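Local coordinates for twin-arginine translocation pathway signal (Rhodoferax ferrireducens, PDB 5IM2), which probably serves as the extracytoplasmic solute-binding protein of a TRAP transporter and holds benzoate, copurified with it, in its pocket, at residues A[133-138]-A[258-263]; A[127-132]-A[146-151]. All coordinates share one frame; numbering follows the deposited sequence.

Interaction 1: residues A[133-138]-A[258-263]. With BEZ (benzoic acid), chain B.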
loop_
_atom_site.group_PDB
_atom_site.type_symbol
_atom_site.label_atom_id
_atom_site.label_comp_id
_atom_site.label_asym_id
_atom_site.label_seq_id
_atom_site.Cartn_x
_atom_site.Cartn_y
_atom_site.Cartn_z
ATOM N N PHE A 133 0.281 13.163 4.817
ATOM C CA PHE A 133 1.311 14.012 4.191
ATOM C C PHE A 133 2.725 13.611 4.639
ATOM O O PHE A 133 3.522 14.437 5.115
ATOM C CB PHE A 133 1.011 15.487 4.465
ATOM C CG PHE A 133 -0.301 15.930 3.874
ATOM C CD1 PHE A 133 -0.396 16.207 2.535
ATOM C CD2 PHE A 133 -1.442 16.018 4.645
ATOM C CE1 PHE A 133 -1.571 16.573 1.968
ATOM C CE2 PHE A 133 -2.634 16.394 4.084
ATOM C CZ PHE A 133 -2.707 16.694 2.738
ATOM N N MET A 134 3.020 12.308 4.511
ATOM C CA MET A 134 4.348 11.742 4.780
ATOM C C MET A 134 5.172 11.516 3.517
ATOM O O MET A 134 6.388 11.764 3.520
ATOM C CB MET A 134 4.234 10.409 5.520
ATOM C CG MET A 134 3.752 10.488 6.935
ATOM S SD MET A 134 4.963 11.260 8.031
ATOM C CE MET A 134 6.247 10.059 7.999
ATOM N N MET A 135 4.548 11.073 2.439
ATOM C CA MET A 135 5.298 10.580 1.286
ATOM C C MET A 135 5.735 11.705 0.368
ATOM O O MET A 135 5.033 12.688 0.166
ATOM C CB MET A 135 4.440 9.585 0.499
ATOM C CG MET A 135 5.055 9.134 -0.814
ATOM S SD MET A 135 4.054 7.952 -1.738
ATOM C CE MET A 135 2.534 8.738 -1.665
ATOM N N THR A 136 6.912 11.525 -0.232
ATOM C CA THR A 136 7.332 12.343 -1.358
ATOM C C THR A 136 6.902 11.628 -2.648
ATOM O O THR A 136 5.815 11.903 -3.178
ATOM C CB THR A 136 8.835 12.581 -1.305
ATOM O OG1 THR A 136 9.505 11.333 -1.187
ATOM C CG2 THR A 136 9.203 13.403 -0.099
ATOM N N ASN A 137 7.707 10.676 -3.126
ATOM C CA ASN A 137 7.292 9.754 -4.187
ATOM C C ASN A 137 7.400 8.312 -3.691
ATOM O O ASN A 137 8.052 8.031 -2.684
ATOM C CB ASN A 137 8.137 9.963 -5.448
ATOM C CG ASN A 137 9.573 9.675 -5.224
ATOM O OD1 ASN A 137 9.949 8.532 -5.200
ATOM N ND2 ASN A 137 10.405 10.723 -5.064
ATOM N N ALA A 138 6.714 7.393 -4.371
ATOM C CA ALA A 138 6.643 6.017 -3.875
ATOM C C ALA A 138 8.001 5.318 -3.862
ATOM O O ALA A 138 8.272 4.526 -2.956
ATOM C CB ALA A 138 5.639 5.212 -4.693
ATOM N N LEU A 258 -1.789 13.115 0.343
ATOM C CA LEU A 258 -2.626 12.984 1.521
ATOM C C LEU A 258 -2.284 11.715 2.300
ATOM O O LEU A 258 -2.129 11.754 3.524
ATOM C CB LEU A 258 -4.104 12.982 1.119
ATOM C CG LEU A 258 -5.062 12.740 2.305
ATOM C CD1 LEU A 258 -4.965 13.875 3.283
ATOM C CD2 LEU A 258 -6.468 12.609 1.786
ATOM N N TYR A 259 -2.193 10.569 1.618
ATOM C CA TYR A 259 -1.800 9.333 2.289
ATOM C C TYR A 259 -1.208 8.368 1.264
ATOM O O TYR A 259 -1.374 8.520 0.054
ATOM C CB TYR A 259 -2.994 8.658 3.026
ATOM C CG TYR A 259 -3.832 7.837 2.093
ATOM C CD1 TYR A 259 -4.780 8.424 1.279
ATOM C CD2 TYR A 259 -3.614 6.473 1.969
ATOM C CE1 TYR A 259 -5.509 7.670 0.358
ATOM C CE2 TYR A 259 -4.340 5.709 1.056
ATOM C CZ TYR A 259 -5.277 6.318 0.254
ATOM O OH TYR A 259 -5.985 5.556 -0.656
ATOM N N THR A 260 -0.532 7.355 1.788
ATOM C CA THR A 260 -0.242 6.134 1.048
ATOM C C THR A 260 -0.423 4.950 1.992
ATOM O O THR A 260 -0.536 5.101 3.216
ATOM C CB THR A 260 1.152 6.186 0.418
ATOM O OG1 THR A 260 1.308 5.058 -0.442
ATOM C CG2 THR A 260 2.264 6.198 1.464
ATOM N N ALA A 261 -0.502 3.761 1.411
ATOM C CA ALA A 261 -0.580 2.530 2.180
ATOM C C ALA A 261 0.701 1.733 1.985
ATOM O O ALA A 261 1.360 1.842 0.962
ATOM C CB ALA A 261 -1.801 1.693 1.777
ATOM N N THR A 262 1.049 0.942 2.994
ATOM C CA THR A 262 2.225 0.100 2.962
ATOM C C THR A 262 1.873 -1.312 2.549
ATOM O O THR A 262 0.781 -1.812 2.812
ATOM C CB THR A 262 2.933 0.056 4.315
ATOM O OG1 THR A 262 2.057 -0.453 5.319
ATOM C CG2 THR A 262 3.385 1.417 4.688
ATOM N N PHE A 263 2.838 -1.952 1.907
ATOM C CA PHE A 263 2.727 -3.320 1.447
ATOM C C PHE A 263 3.961 -4.080 1.885
ATOM O O PHE A 263 5.058 -3.512 1.944
ATOM C CB PHE A 263 2.634 -3.400 -0.100
ATOM C CG PHE A 263 1.474 -2.658 -0.672
ATOM C CD1 PHE A 263 1.523 -1.294 -0.822
ATOM C CD2 PHE A 263 0.304 -3.343 -1.034
ATOM C CE1 PHE A 263 0.438 -0.616 -1.330
ATOM C CE2 PHE A 263 -0.770 -2.669 -1.545
ATOM C CZ PHE A 263 -0.690 -1.289 -1.700
HETATM C C BEZ B . -5.923 -0.612 -1.356
HETATM O O1 BEZ B . -6.236 0.597 -1.155
HETATM O O2 BEZ B . -6.436 -1.506 -0.642
HETATM C C1 BEZ B . -4.976 -0.968 -2.462
HETATM C C2 BEZ B . -4.623 -2.299 -2.669
HETATM C C3 BEZ B . -3.764 -2.609 -3.725
HETATM C C4 BEZ B . -3.262 -1.599 -4.526
HETATM C C5 BEZ B . -3.595 -0.277 -4.301
HETATM C C6 BEZ B . -4.466 0.042 -3.253
#
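In this family 7 solute-binding protein the loop leading into helix 138-152 lies against the segment that runs into strand 262-267, and Phe133 and Met135 meet Leu258 and Thr260 there. The single backbone bond of the contact runs from Phe133 N to Leu258 O at 3.1 Å. CG of Phe133 lies beside that same backbone N (chi1 -62°), which turns the ring back over Leu258. Leu258 CA sits over one ring face as a CH-pi contact, 3.9 Å from the centroid of the Phe133 ring, while the leucine side chain crosses the ring obliquely and sets its CD1 3.5 Å from Phe133 CE2. An alanine in place of Phe133 could keep the backbone bond, but would probably leave Leu258 CD1 without its aromatic partner and open a gap beside the loop. Met135 extends straight through chi2 and bends at its last torsion (chi3 48°), bringing CE to 3.6 Å from Thr260 CB, with SD close by. The two side chains cross at about a right angle. Thr260 OG1 is engaged elsewhere, by the backbone oxygen of His168, a pocket residue. At the far end of 258-263, Phe263 belongs to the benzoate site: its CE2 comes 3.7 Å from C3 of the ligand, which meets the edge of the phenylalanine ring. Around the contact, helix 196-205 packs on Leu258 through Met201, strand 161-167 offers Val167 to both Met135 and Thr260, and helix 350-367 covers Met134. Asn137 caps the start of helix 138-152 through OD1 to Ala140 N.

Interaction 2: residues A[127-132]-A[146-151]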
loop_
_atom_site.group_PDB
_atom_site.type_symbol
_atom_site.label_atom_id
_atom_site.label_comp_id
_atom_site.label_asym_id
_atom_site.label_seq_id
_atom_site.Cartn_x
_atom_site.Cartn_y
_atom_site.Cartn_z
ATOM N N GLU A 127 2.974 1.652 10.291
ATOM C CA GLU A 127 1.898 2.589 9.993
ATOM C C GLU A 127 2.346 4.045 9.922
ATOM O O GLU A 127 1.569 4.885 9.468
ATOM C CB GLU A 127 0.802 2.525 11.061
ATOM C CG GLU A 127 -0.015 1.286 11.182
ATOM C CD GLU A 127 -1.010 1.400 12.360
ATOM O OE1 GLU A 127 -0.765 2.186 13.334
ATOM O OE2 GLU A 127 -2.036 0.704 12.322
ATOM N N VAL A 128 3.562 4.368 10.366
ATOM C CA VAL A 128 4.048 5.738 10.313
ATOM C C VAL A 128 3.979 6.263 8.875
ATOM O O VAL A 128 3.796 7.466 8.639
ATOM C CB VAL A 128 5.472 5.795 10.909
ATOM C CG1 VAL A 128 6.485 5.089 10.016
ATOM C CG2 VAL A 128 5.864 7.232 11.211
ATOM N N PHE A 129 4.131 5.380 7.897
ATOM C CA PHE A 129 4.169 5.802 6.492
ATOM C C PHE A 129 2.799 6.079 5.914
ATOM O O PHE A 129 2.703 6.665 4.819
ATOM C CB PHE A 129 4.896 4.741 5.662
ATOM C CG PHE A 129 6.353 4.709 5.957
ATOM C CD1 PHE A 129 7.197 5.680 5.442
ATOM C CD2 PHE A 129 6.879 3.787 6.862
ATOM C CE1 PHE A 129 8.518 5.701 5.781
ATOM C CE2 PHE A 129 8.212 3.802 7.201
ATOM C CZ PHE A 129 9.030 4.760 6.679
ATOM N N GLU A 130 1.757 5.720 6.658
ATOM C CA GLU A 130 0.360 5.921 6.299
ATOM C C GLU A 130 -0.227 7.171 6.939
ATOM O O GLU A 130 -1.392 7.495 6.685
ATOM C CB GLU A 130 -0.473 4.694 6.707
ATOM C CG GLU A 130 -0.001 3.447 5.965
ATOM C CD GLU A 130 -0.769 2.183 6.293
ATOM O OE1 GLU A 130 -1.567 2.177 7.241
ATOM O OE2 GLU A 130 -0.546 1.183 5.585
ATOM N N LEU A 131 0.568 7.926 7.699
ATOM C CA LEU A 131 0.094 9.138 8.339
ATOM C C LEU A 131 -0.049 10.259 7.319
ATOM O O LEU A 131 0.502 10.196 6.216
ATOM C CB LEU A 131 1.053 9.560 9.457
ATOM C CG LEU A 131 1.231 8.550 10.597
ATOM C CD1 LEU A 131 2.325 8.999 11.490
ATOM C CD2 LEU A 131 -0.049 8.409 11.380
ATOM N N PRO A 132 -0.791 11.305 7.643
ATOM C CA PRO A 132 -1.082 12.306 6.618
ATOM C C PRO A 132 0.189 12.998 6.131
ATOM O O PRO A 132 1.066 13.366 6.923
ATOM C CB PRO A 132 -2.041 13.268 7.328
ATOM C CG PRO A 132 -2.717 12.410 8.290
ATOM C CD PRO A 132 -1.662 11.475 8.815
ATOM N N TRP A 146 11.751 0.312 3.854
ATOM C CA TRP A 146 12.659 -0.819 4.045
ATOM C C TRP A 146 13.662 -0.541 5.169
ATOM O O TRP A 146 13.796 -1.331 6.125
ATOM C CB TRP A 146 13.408 -1.155 2.749
ATOM C CG TRP A 146 14.419 -2.223 3.043
ATOM C CD1 TRP A 146 15.756 -2.052 3.355
ATOM C CD2 TRP A 146 14.175 -3.629 3.123
ATOM N NE1 TRP A 146 16.345 -3.267 3.597
ATOM C CE2 TRP A 146 15.397 -4.252 3.475
ATOM C CE3 TRP A 146 13.054 -4.431 2.908
ATOM C CZ2 TRP A 146 15.507 -5.613 3.636
ATOM C CZ3 TRP A 146 13.177 -5.796 3.066
ATOM C CH2 TRP A 146 14.390 -6.372 3.412
ATOM N N GLU A 147 14.361 0.591 5.071
ATOM C CA GLU A 147 15.405 0.920 6.036
ATOM C C GLU A 147 14.835 1.132 7.433
ATOM O O GLU A 147 15.410 0.665 8.423
ATOM C CB GLU A 147 16.184 2.154 5.584
ATOM C CG GLU A 147 17.298 2.497 6.556
ATOM C CD GLU A 147 18.276 3.568 6.068
ATOM O OE1 GLU A 147 18.219 4.001 4.901
ATOM O OE2 GLU A 147 19.122 3.973 6.884
ATOM N N TYR A 148 13.683 1.789 7.525
ATOM C CA TYR A 148 12.995 1.952 8.810
ATOM C C TYR A 148 12.717 0.609 9.490
ATOM O O TYR A 148 12.992 0.423 10.682
ATOM C CB TYR A 148 11.693 2.721 8.572
ATOM C CG TYR A 148 10.756 2.922 9.750
ATOM C CD1 TYR A 148 9.789 1.972 10.032
ATOM C CD2 TYR A 148 10.789 4.066 10.512
ATOM C CE1 TYR A 148 8.876 2.133 11.085
ATOM C CE2 TYR A 148 9.872 4.254 11.573
ATOM C CZ TYR A 148 8.905 3.277 11.825
ATOM O OH TYR A 148 7.965 3.411 12.825
ATOM N N MET A 149 12.119 -0.335 8.775
ATOM C CA MET A 149 11.762 -1.576 9.451
ATOM C C MET A 149 13.014 -2.350 9.835
ATOM O O MET A 149 13.081 -2.950 10.916
ATOM C CB MET A 149 10.836 -2.416 8.574
ATOM C CG MET A 149 9.498 -1.742 8.328
ATOM S SD MET A 149 8.553 -1.258 9.830
ATOM C CE MET A 149 8.217 -2.837 10.599
ATOM N N GLN A 150 14.033 -2.304 8.977
ATOM C CA GLN A 150 15.245 -3.071 9.207
ATOM C C GLN A 150 15.991 -2.569 10.424
ATOM O O GLN A 150 16.594 -3.358 11.154
ATOM C CB GLN A 150 16.154 -2.983 7.983
ATOM C CG GLN A 150 15.851 -3.994 6.932
ATOM C CD GLN A 150 16.300 -5.377 7.328
ATOM O OE1 GLN A 150 15.498 -6.199 7.775
ATOM N NE2 GLN A 150 17.591 -5.644 7.164
ATOM N N THR A 151 15.993 -1.260 10.640
ATOM C CA THR A 151 16.843 -0.673 11.669
ATOM C C THR A 151 16.080 -0.370 12.945
ATOM O O THR A 151 16.642 -0.495 14.032
ATOM C CB THR A 151 17.517 0.603 11.151
ATOM O OG1 THR A 151 16.530 1.586 10.816
ATOM C CG2 THR A 151 18.334 0.296 9.918
#
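Residues 127-130 close a 3-10 segment, with Glu130 N bonded to Glu127 O, and face helix 138-152 at a distance: the closest CA atoms, those of Val128 and Tyr148, are 9.8 Å apart, so side chains alone bridge the gap. Tyr148 is the helix's half of the bridge. With its CG anti to the backbone N (chi1 176°), it reaches from the helix toward the turn and presents a ring face to both Val128 and Phe129. Phe129 approaches edge-on in a T-shaped pair, planes at 85° and ring centroids 5.2 Å apart; its CE2 lies 3.7 Å from Tyr148 CG, above the root of the tyrosine ring. Val128 points head-on against the oncoming Tyr148 side chain and lays CG1 over the phenol end, 3.5 Å from Tyr148 CZ, a CH-pi contact somewhat tilted from the ring normal. One face is thus shared, Phe129 near CB and Val128 near the hydroxyl. The Tyr148 OH is hydrogen-bonded to the backbone oxygen of Arg125, two residues before Glu127, which helps fix how far the ring reaches. Leu354 and Ala357 of helix 350-367 also touch Val128, and Leu353 touches Tyr148. This is plain hydrophobic packing of a 3-10 turn on a helix, edge-to-face aromatic pair included, in the buried interior, with the Phe129 side chain about 14 Å from the bound benzoate.

Interactions 1 and 2 have centres about 10 Å apart and share one continuous piece of chain: 127-132 runs directly into 133-138, which leads into helix 138-152, where 146-151 lies. Only 258-263 is distant in sequence, entering strand 262-267 of the five-stranded sheet. The contacts touch directly. Glu130 OE2 probably accepts a hydrogen bond from Thr262 N at 3.1 Å, and the backbone oxygen of Phe129 packs on Thr260 CG2. Helix 350-367 borders both, touching Met134 in one and Val128 and Tyr148 in the other. Together they tie the loop before helix 138-152 to that helix and to the strand carrying Phe263 of the benzoate pocket.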